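Ubiquitin-conjugating enzyme E2, putative (Plasmodium falciparum, PDB 2Q0V) probably takes part in ubiquitin transfer as a UBC-fold protein of the UBE2V-like variant group, whose members generally lack the catalytic cysteine and work beside an active E2. Local coordinates at residues W57-F62 with L76-D81; V42-E47 with T127-L132; D86-V91 with K117-N122. One frame throughout, in Å; residues are numbered along the deposited sequence.

Interaction 1: residues W57-F62 with L76-D81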
loop_
_atom_site.group_PDB
_atom_site.type_symbol
_atom_site.label_atom_id
_atom_site.label_comp_id
_atom_site.label_asym_id
_atom_site.label_seq_id
_atom_site.Cartn_x
_atom_site.Cartn_y
_atom_site.Cartn_z
ATOM N N TRP A 57 0.782 8.301 3.855
ATOM C CA TRP A 57 2.021 7.632 3.460
ATOM C C TRP A 57 2.218 7.654 1.979
ATOM O O TRP A 57 1.311 7.294 1.230
ATOM C CB TRP A 57 2.067 6.180 3.975
ATOM C CG TRP A 57 2.006 6.087 5.491
ATOM C CD1 TRP A 57 0.932 6.388 6.290
ATOM C CD2 TRP A 57 3.048 5.667 6.373
ATOM N NE1 TRP A 57 1.246 6.185 7.609
ATOM C CE2 TRP A 57 2.535 5.740 7.693
ATOM C CE3 TRP A 57 4.360 5.227 6.183
ATOM C CZ2 TRP A 57 3.305 5.411 8.822
ATOM C CZ3 TRP A 57 5.117 4.895 7.291
ATOM C CH2 TRP A 57 4.582 4.980 8.600
ATOM N N SER A 58 3.414 8.072 1.574
ATOM C CA SER A 58 3.890 7.919 0.208
ATOM C C SER A 58 4.571 6.559 0.004
ATOM O O SER A 58 5.520 6.221 0.712
ATOM C CB SER A 58 4.864 9.035 -0.143
ATOM O OG SER A 58 4.145 10.231 -0.328
ATOM N N CYS A 59 4.083 5.817 -0.990
ATOM C CA CYS A 59 4.483 4.437 -1.260
ATOM C C CYS A 59 4.880 4.195 -2.716
ATOM O O CYS A 59 4.400 4.870 -3.626
ATOM C CB CYS A 59 3.353 3.493 -0.871
ATOM S SG CYS A 59 2.751 3.734 0.820
ATOM N N THR A 60 5.754 3.220 -2.921
ATOM C CA THR A 60 6.168 2.788 -4.249
ATOM C C THR A 60 6.053 1.263 -4.383
ATOM O O THR A 60 6.472 0.511 -3.478
ATOM C CB THR A 60 7.615 3.217 -4.539
ATOM O OG1 THR A 60 7.725 4.642 -4.431
ATOM C CG2 THR A 60 8.024 2.833 -5.925
ATOM N N ILE A 61 5.485 0.837 -5.513
ATOM C CA ILE A 61 5.447 -0.550 -5.949
ATOM C C ILE A 61 6.227 -0.690 -7.285
ATOM O O ILE A 61 5.895 -0.035 -8.288
ATOM C CB ILE A 61 3.980 -1.023 -6.181
ATOM C CG1 ILE A 61 3.242 -1.222 -4.860
ATOM C CG2 ILE A 61 3.922 -2.336 -6.941
ATOM C CD1 ILE A 61 1.737 -1.472 -5.077
ATOM N N PHE A 62 7.245 -1.547 -7.290
ATOM C CA PHE A 62 7.816 -2.050 -8.540
ATOM C C PHE A 62 6.892 -3.072 -9.225
ATOM O O PHE A 62 6.386 -4.005 -8.592
ATOM C CB PHE A 62 9.184 -2.648 -8.279
ATOM C CG PHE A 62 9.884 -3.165 -9.511
ATOM C CD1 PHE A 62 10.437 -4.448 -9.522
ATOM C CD2 PHE A 62 10.016 -2.370 -10.660
ATOM C CE1 PHE A 62 11.111 -4.947 -10.685
ATOM C CE2 PHE A 62 10.676 -2.849 -11.802
ATOM C CZ PHE A 62 11.228 -4.141 -11.815
ATOM N N LEU A 76 1.865 5.543 -4.957
ATOM C CA LEU A 76 0.598 5.494 -4.312
ATOM C C LEU A 76 0.589 6.133 -2.944
ATOM O O LEU A 76 1.629 6.477 -2.412
ATOM C CB LEU A 76 -0.016 4.087 -4.341
ATOM C CG LEU A 76 0.571 2.726 -4.012
ATOM C CD1 LEU A 76 -0.562 1.753 -4.244
ATOM C CD2 LEU A 76 1.794 2.326 -4.841
ATOM N N THR A 77 -0.616 6.367 -2.437
ATOM C CA THR A 77 -0.827 7.104 -1.211
ATOM C C THR A 77 -1.698 6.236 -0.316
ATOM O O THR A 77 -2.745 5.770 -0.735
ATOM C CB THR A 77 -1.493 8.499 -1.519
ATOM O OG1 THR A 77 -0.589 9.278 -2.306
ATOM C CG2 THR A 77 -1.815 9.275 -0.263
ATOM N N ILE A 78 -1.229 5.986 0.900
ATOM C CA ILE A 78 -2.010 5.237 1.904
ATOM C C ILE A 78 -2.402 6.181 3.054
ATOM O O ILE A 78 -1.585 6.897 3.592
ATOM C CB ILE A 78 -1.257 3.935 2.375
ATOM C CG1 ILE A 78 -1.153 2.971 1.189
ATOM C CG2 ILE A 78 -1.977 3.259 3.527
ATOM C CD1 ILE A 78 -0.589 1.583 1.491
ATOM N N PHE A 79 -3.670 6.214 3.400
ATOM C CA PHE A 79 -4.091 7.089 4.464
ATOM C C PHE A 79 -4.629 6.284 5.613
ATOM O O PHE A 79 -5.634 5.597 5.446
ATOM C CB PHE A 79 -5.183 8.059 3.988
ATOM C CG PHE A 79 -5.753 8.896 5.113
ATOM C CD1 PHE A 79 -5.056 10.009 5.577
ATOM C CD2 PHE A 79 -6.944 8.532 5.740
ATOM C CE1 PHE A 79 -5.542 10.757 6.630
ATOM C CE2 PHE A 79 -7.444 9.284 6.810
ATOM C CZ PHE A 79 -6.742 10.395 7.253
ATOM N N CYS A 80 -3.990 6.384 6.773
ATOM C CA CYS A 80 -4.454 5.677 7.981
ATOM C C CYS A 80 -5.279 6.602 8.887
ATOM O O CYS A 80 -4.709 7.480 9.535
ATOM C CB CYS A 80 -3.258 5.134 8.783
ATOM S SG CYS A 80 -2.071 4.083 7.862
ATOM N N ASP A 81 -6.597 6.410 8.952
ATOM C CA ASP A 81 -7.430 7.227 9.859
ATOM C C ASP A 81 -7.161 6.948 11.359
ATOM O O ASP A 81 -6.253 6.168 11.709
ATOM C CB ASP A 81 -8.930 7.135 9.508
ATOM C CG ASP A 81 -9.542 5.809 9.873
ATOM O OD1 ASP A 81 -8.970 5.128 10.747
ATOM O OD2 ASP A 81 -10.614 5.450 9.301
#

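Interaction 2: residues V42-E47 with T127-L132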
loop_
_atom_site.group_PDB
_atom_site.type_symbol
_atom_site.label_atom_id
_atom_site.label_comp_id
_atom_site.label_asym_id
_atom_site.label_seq_id
_atom_site.Cartn_x
_atom_site.Cartn_y
_atom_site.Cartn_z
ATOM N N VAL A 42 9.002 -2.909 -2.693
ATOM C CA VAL A 42 8.063 -1.918 -2.232
ATOM C C VAL A 42 8.854 -0.962 -1.375
ATOM O O VAL A 42 9.877 -1.308 -0.810
ATOM C CB VAL A 42 6.827 -2.483 -1.443
ATOM C CG1 VAL A 42 6.157 -3.658 -2.156
ATOM C CG2 VAL A 42 7.180 -2.821 0.007
ATOM N N SER A 43 8.395 0.274 -1.326
ATOM C CA SER A 43 8.883 1.192 -0.331
ATOM C C SER A 43 7.685 1.958 0.231
ATOM O O SER A 43 6.599 1.985 -0.367
ATOM C CB SER A 43 9.934 2.095 -0.926
ATOM O OG SER A 43 9.313 2.982 -1.814
ATOM N N PHE A 44 7.865 2.524 1.413
ATOM C CA PHE A 44 6.813 3.315 2.039
ATOM C C PHE A 44 7.395 4.259 3.079
ATOM O O PHE A 44 8.425 3.972 3.705
ATOM C CB PHE A 44 5.689 2.435 2.629
ATOM C CG PHE A 44 6.138 1.448 3.677
ATOM C CD1 PHE A 44 6.036 1.750 5.027
ATOM C CD2 PHE A 44 6.634 0.203 3.316
ATOM C CE1 PHE A 44 6.427 0.815 6.021
ATOM C CE2 PHE A 44 7.040 -0.732 4.286
ATOM C CZ PHE A 44 6.942 -0.423 5.646
ATOM N N GLY A 45 6.727 5.400 3.229
ATOM C CA GLY A 45 7.119 6.401 4.215
ATOM C C GLY A 45 6.090 7.501 4.327
ATOM O O GLY A 45 5.036 7.461 3.703
ATOM N N LEU A 46 6.396 8.493 5.144
ATOM C CA LEU A 46 5.499 9.605 5.359
ATOM C C LEU A 46 5.494 10.516 4.147
ATOM O O LEU A 46 6.519 10.742 3.529
ATOM C CB LEU A 46 5.919 10.370 6.612
ATOM C CG LEU A 46 5.597 9.693 7.942
ATOM C CD1 LEU A 46 6.084 10.576 9.060
ATOM C CD2 LEU A 46 4.124 9.445 8.098
ATOM N N GLU A 47 4.314 10.995 3.792
ATOM C CA GLU A 47 4.159 11.982 2.728
ATOM C C GLU A 47 4.955 13.243 3.087
ATOM O O GLU A 47 5.672 13.798 2.249
ATOM C CB GLU A 47 2.682 12.292 2.560
ATOM C CG GLU A 47 2.295 13.058 1.312
ATOM C CD GLU A 47 0.772 13.096 1.130
ATOM O OE1 GLU A 47 0.035 12.724 2.087
ATOM O OE2 GLU A 47 0.304 13.483 0.033
ATOM N N THR A 127 1.883 -5.183 4.123
ATOM C CA THR A 127 0.941 -6.225 3.632
ATOM C C THR A 127 0.145 -5.787 2.401
ATOM O O THR A 127 -0.092 -6.584 1.484
ATOM C CB THR A 127 -0.098 -6.666 4.720
ATOM O OG1 THR A 127 0.559 -6.815 5.977
ATOM C CG2 THR A 127 -0.718 -7.987 4.373
ATOM N N ILE A 128 -0.299 -4.534 2.420
ATOM C CA ILE A 128 -1.090 -3.971 1.334
ATOM C C ILE A 128 -0.213 -3.862 0.079
ATOM O O ILE A 128 -0.571 -4.337 -0.973
ATOM C CB ILE A 128 -1.652 -2.581 1.723
ATOM C CG1 ILE A 128 -2.626 -2.693 2.922
ATOM C CG2 ILE A 128 -2.257 -1.873 0.471
ATOM C CD1 ILE A 128 -2.989 -1.312 3.562
ATOM N N LEU A 129 0.965 -3.285 0.238
ATOM C CA LEU A 129 1.902 -3.124 -0.860
ATOM C C LEU A 129 2.264 -4.463 -1.477
ATOM O O LEU A 129 2.088 -4.626 -2.672
ATOM C CB LEU A 129 3.112 -2.287 -0.424
ATOM C CG LEU A 129 2.691 -0.873 0.017
ATOM C CD1 LEU A 129 3.846 -0.045 0.570
ATOM C CD2 LEU A 129 1.846 -0.101 -1.060
ATOM N N ILE A 130 2.679 -5.427 -0.651
ATOM C CA ILE A 130 2.859 -6.831 -1.040
ATOM C C ILE A 130 1.669 -7.466 -1.743
ATOM O O ILE A 130 1.802 -8.106 -2.768
ATOM C CB ILE A 130 3.213 -7.692 0.180
ATOM C CG1 ILE A 130 4.560 -7.268 0.748
ATOM C CG2 ILE A 130 3.246 -9.225 -0.190
ATOM C CD1 ILE A 130 4.940 -8.086 2.080
ATOM N N SER A 131 0.488 -7.270 -1.194
ATOM C CA SER A 131 -0.742 -7.768 -1.817
ATOM C C SER A 131 -1.020 -7.213 -3.185
ATOM O O SER A 131 -1.530 -7.930 -4.040
ATOM C CB SER A 131 -1.933 -7.506 -0.914
ATOM O OG SER A 131 -1.897 -8.456 0.110
ATOM N N LEU A 132 -0.725 -5.930 -3.368
ATOM C CA LEU A 132 -0.891 -5.272 -4.658
ATOM C C LEU A 132 0.113 -5.774 -5.690
ATOM O O LEU A 132 -0.244 -6.011 -6.844
ATOM C CB LEU A 132 -0.835 -3.749 -4.497
ATOM C CG LEU A 132 -2.080 -3.122 -3.818
ATOM C CD1 LEU A 132 -1.821 -1.618 -3.509
ATOM C CD2 LEU A 132 -3.315 -3.305 -4.671
#

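Interaction 3: residues D86-V91 with K117-N122. With PO4 (phosphate ion), chain B.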
loop_
_atom_site.group_PDB
_atom_site.type_symbol
_atom_site.label_atom_id
_atom_site.label_comp_id
_atom_site.label_asym_id
_atom_site.label_seq_id
_atom_site.Cartn_x
_atom_site.Cartn_y
_atom_site.Cartn_z
ATOM N N ASP A 86 -7.100 -0.929 13.536
ATOM C CA ASP A 86 -8.303 -1.758 13.597
ATOM C C ASP A 86 -9.169 -1.667 12.335
ATOM O O ASP A 86 -9.886 -2.616 11.992
ATOM C CB ASP A 86 -9.095 -1.485 14.881
ATOM C CG ASP A 86 -8.347 -1.953 16.115
ATOM O OD1 ASP A 86 -8.177 -3.194 16.295
ATOM O OD2 ASP A 86 -7.893 -1.084 16.884
ATOM N N SER A 87 -9.079 -0.534 11.645
ATOM C CA SER A 87 -9.760 -0.329 10.378
ATOM C C SER A 87 -8.737 -0.255 9.240
ATOM O O SER A 87 -7.621 0.204 9.466
ATOM C CB SER A 87 -10.571 0.968 10.430
ATOM O OG SER A 87 -11.684 0.821 11.308
ATOM N N PRO A 88 -9.120 -0.696 8.015
ATOM C CA PRO A 88 -8.164 -0.641 6.911
ATOM C C PRO A 88 -7.844 0.795 6.499
ATOM O O PRO A 88 -8.697 1.677 6.612
ATOM C CB PRO A 88 -8.882 -1.398 5.787
ATOM C CG PRO A 88 -10.308 -1.221 6.079
ATOM C CD PRO A 88 -10.411 -1.273 7.577
ATOM N N PRO A 89 -6.623 1.038 6.002
ATOM C CA PRO A 89 -6.371 2.364 5.454
ATOM C C PRO A 89 -7.082 2.492 4.111
ATOM O O PRO A 89 -7.585 1.489 3.586
ATOM C CB PRO A 89 -4.854 2.380 5.243
ATOM C CG PRO A 89 -4.325 1.110 5.792
ATOM C CD PRO A 89 -5.451 0.156 5.893
ATOM N N THR A 90 -7.148 3.709 3.572
ATOM C CA THR A 90 -7.588 3.906 2.192
ATOM C C THR A 90 -6.345 3.891 1.326
ATOM O O THR A 90 -5.286 4.426 1.715
ATOM C CB THR A 90 -8.380 5.255 1.940
ATOM O OG1 THR A 90 -7.522 6.388 2.137
ATOM C CG2 THR A 90 -9.583 5.373 2.839
ATOM N N VAL A 91 -6.482 3.279 0.153
ATOM C CA VAL A 91 -5.375 3.092 -0.758
ATOM C C VAL A 91 -5.753 3.673 -2.112
ATOM O O VAL A 91 -6.806 3.349 -2.665
ATOM C CB VAL A 91 -4.990 1.568 -0.903
ATOM C CG1 VAL A 91 -3.719 1.390 -1.745
ATOM C CG2 VAL A 91 -4.844 0.898 0.459
ATOM N N LYS A 117 -10.794 -6.257 2.235
ATOM C CA LYS A 117 -12.125 -6.810 2.441
ATOM C C LYS A 117 -12.242 -7.459 3.816
ATOM O O LYS A 117 -13.101 -7.091 4.631
ATOM C CB LYS A 117 -12.393 -7.875 1.388
ATOM C CG LYS A 117 -13.831 -8.274 1.293
ATOM C CD LYS A 117 -13.987 -9.534 0.501
ATOM C CE LYS A 117 -15.347 -10.134 0.864
ATOM N NZ LYS A 117 -15.758 -11.390 0.131
ATOM N N ASN A 118 -11.366 -8.426 4.070
ATOM C CA ASN A 118 -11.343 -9.125 5.343
ATOM C C ASN A 118 -10.191 -8.620 6.142
ATOM O O ASN A 118 -9.358 -9.413 6.548
ATOM C CB ASN A 118 -11.157 -10.617 5.132
ATOM C CG ASN A 118 -12.094 -11.167 4.123
ATOM O OD1 ASN A 118 -11.676 -11.642 3.064
ATOM N ND2 ASN A 118 -13.395 -11.078 4.416
ATOM N N TRP A 119 -10.132 -7.309 6.354
ATOM C CA TRP A 119 -9.010 -6.714 7.065
ATOM C C TRP A 119 -8.893 -7.366 8.425
ATOM O O TRP A 119 -9.885 -7.915 8.931
ATOM C CB TRP A 119 -9.132 -5.181 7.143
ATOM C CG TRP A 119 -8.057 -4.450 7.903
ATOM C CD1 TRP A 119 -8.131 -4.006 9.195
ATOM C CD2 TRP A 119 -6.763 -4.030 7.416
ATOM N NE1 TRP A 119 -6.964 -3.349 9.549
ATOM C CE2 TRP A 119 -6.112 -3.354 8.481
ATOM C CE3 TRP A 119 -6.086 -4.171 6.195
ATOM C CZ2 TRP A 119 -4.823 -2.832 8.362
ATOM C CZ3 TRP A 119 -4.814 -3.633 6.078
ATOM C CH2 TRP A 119 -4.192 -2.983 7.154
ATOM N N ASN A 120 -7.673 -7.326 8.979
ATOM C CA ASN A 120 -7.293 -7.894 10.273
ATOM C C ASN A 120 -6.270 -6.870 10.766
ATOM O O ASN A 120 -5.483 -6.334 9.952
ATOM C CB ASN A 120 -6.701 -9.291 10.000
ATOM C CG ASN A 120 -6.209 -10.020 11.251
ATOM O OD1 ASN A 120 -5.269 -9.570 11.915
ATOM N ND2 ASN A 120 -6.811 -11.194 11.542
ATOM N N ARG A 121 -6.287 -6.515 12.055
ATOM C CA ARG A 121 -5.350 -5.473 12.543
ATOM C C ARG A 121 -3.865 -5.903 12.504
ATOM O O ARG A 121 -2.963 -5.123 12.778
ATOM C CB ARG A 121 -5.763 -4.975 13.951
ATOM C CG ARG A 121 -5.391 -5.912 15.150
ATOM C CD ARG A 121 -6.045 -5.514 16.531
ATOM N NE ARG A 121 -5.759 -4.138 17.005
ATOM C CZ ARG A 121 -4.539 -3.614 17.136
ATOM N NH1 ARG A 121 -4.389 -2.364 17.583
ATOM N NH2 ARG A 121 -3.462 -4.331 16.803
ATOM N N ASN A 122 -3.626 -7.168 12.198
ATOM C CA ASN A 122 -2.278 -7.697 12.060
ATOM C C ASN A 122 -1.654 -7.522 10.658
ATOM O O ASN A 122 -0.487 -7.864 10.463
ATOM C CB ASN A 122 -2.244 -9.177 12.435
ATOM C CG ASN A 122 -2.702 -9.438 13.853
ATOM O OD1 ASN A 122 -2.102 -8.954 14.829
ATOM N ND2 ASN A 122 -3.773 -10.203 13.977
HETATM P P PO4 B . -13.971 -14.118 1.003
HETATM O O1 PO4 B . -14.543 -14.404 -0.368
HETATM O O2 PO4 B . -12.666 -13.359 0.855
HETATM O O3 PO4 B . -14.939 -13.294 1.821
HETATM O O4 PO4 B . -13.754 -15.430 1.716
#

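Interaction 1: residues W57-F62 with L76-D81
Strands 57-62 and 76-79 run antiparallel, with Trp57 opposite Ile78 and Cys59 opposite Leu76 in hydrogen-bonded pairs and Ser58 opposite Thr77 in the non-hydrogen-bonded pair between them. Trp57 N gives its hydrogen to Ile78 O at 2.8 Å, and Trp57 O takes one from Ile78 N at 2.9 Å. Cys59 and Leu76 repeat the reciprocal pattern, with Cys59 N to Leu76 O at 2.9 Å and Leu76 N to Cys59 O at the same length. Between the two pairs, Thr77 CA approaches Trp57 O to 3.3 Å in a CA-H...O contact. The strands are the central pair of the four-stranded antiparallel sheet of the UBC fold, and they twist strongly: the N-to-C directions of the short segments lie 137° apart, where 180° would be exactly antiparallel. Trp57, Cys59, Leu76 and Ile78 all point to the face on which helix 125-135 packs. There Cys59 SG lies beside the ethyl arm of Ile78, 4.0 Å from CG1. Leu76 holds CG between its backbone N and carbonyl carbon (chi1 48°), and its CD2 reaches Ile61 CD1 at 3.8 Å, the two aliphatic chains crossing at a slant. Beyond the strand end, Cys80 SG approaches the pyrrole side of the Trp57 indole obliquely, 3.9 Å from NE1; the hydrogen of NE1 itself goes to Leu54 O.

Interaction 2: residues V42-E47 with T127-L132
Leu129 meets strand 42-46 with two parts of its side chain, its CB against Val42 and its CD1 against Ser43 and Phe44. Leu129 CG lies beside the backbone N, anti to the carbonyl carbon, and the chain is extended beyond it (chi2 175°), which carries CD1 past Val42 as far as the strand backbone. There CD1 sits 3.5 Å from Ser43 O and 3.7 Å from Phe44 CB. Val42 comes in nearer the helix backbone: its CG1 rests 3.8 Å from Leu129 CB and also approaches the peptide leading into Ile130. No hydrogen bond crosses the contact, which is the apolar seating of helix 125-135 on one edge strand of the UBC-fold sheet, the axes of the short segments being 8.9 Å apart. Phe44 has its ring between its own backbone N and carbonyl carbon (chi1 59°). Held this way, the ring meets Leu129 CD1 obliquely through CG and CD2; the Phe44 side chain also touches Cys59 and Val38. Leu129 also touches Ile78, bridging from the edge strand to the sheet interior. Within the helix, Thr127 O accepts from both Ser131 N and Ser131 OG, which reach it from opposite faces of its plane, the hydroxyl at 2.9 Å.

Interaction 3: residues D86-V91 with K117-N122
Residues Asp86 to Pro89 form the second part of the Tyr-Pro-x-x-Pro-Pro signature of the UBC fold, and the two prolines lie against the indole of Trp119. Pro88 CA stands 3.6 Å above the ring plane, over its centre, and Pro89 CD is at the same height on the same face but shifted toward the rim, nearest CH2. Both make CH-pi contacts with the six-membered ring. With chi1 at 178°, the indole of Trp119 swings away from the backbone N and lies across the proline run, and Pro88 CB lies 3.8 Å from CD2. Asp86 O meets the ring at its edge, 3.6 Å from CD1, while NE1 donates to Pro85 O. At the surface a salt bridge links Arg121 NE to Asp86 OD1 at 2.7 Å. It is not a flat, two-pronged pairing: the carboxylate and guanidinium planes are turned 63° apart, and NE comes from above the carboxylate plane. At the end of helix 114-117, Lys117 NZ hydrogen-bonds a phosphate ion, probably from the crystallisation liquor. Asn120 OD1 accepts from Asn122 N, forming an Asx turn. A tryptophan laid over the consecutive prolines of this signature is characteristic of the UBC fold.

How the interactions relate
Strand 42-46 comes first along the chain, and its contact with 127-132 closes only after some eighty residues, making interaction 2 the outermost loop. Within it, interaction 1 closes a hairpin between strands 56-62 and 73-79. Interaction 3 follows in series, joining the proline run that leads into strand 90-93 to the loop before helix 125-135; it too lies inside the span of interaction 2, and none of the three cross. Ladder bonds Thr60 O to Ser43 N and Phe79 N to Thr90 O extend the hairpin toward both edge strands. Ile128 touches Pro89, Val91 and Trp119, so the helix that packs on the sheet also packs against the proline-tryptophan contact.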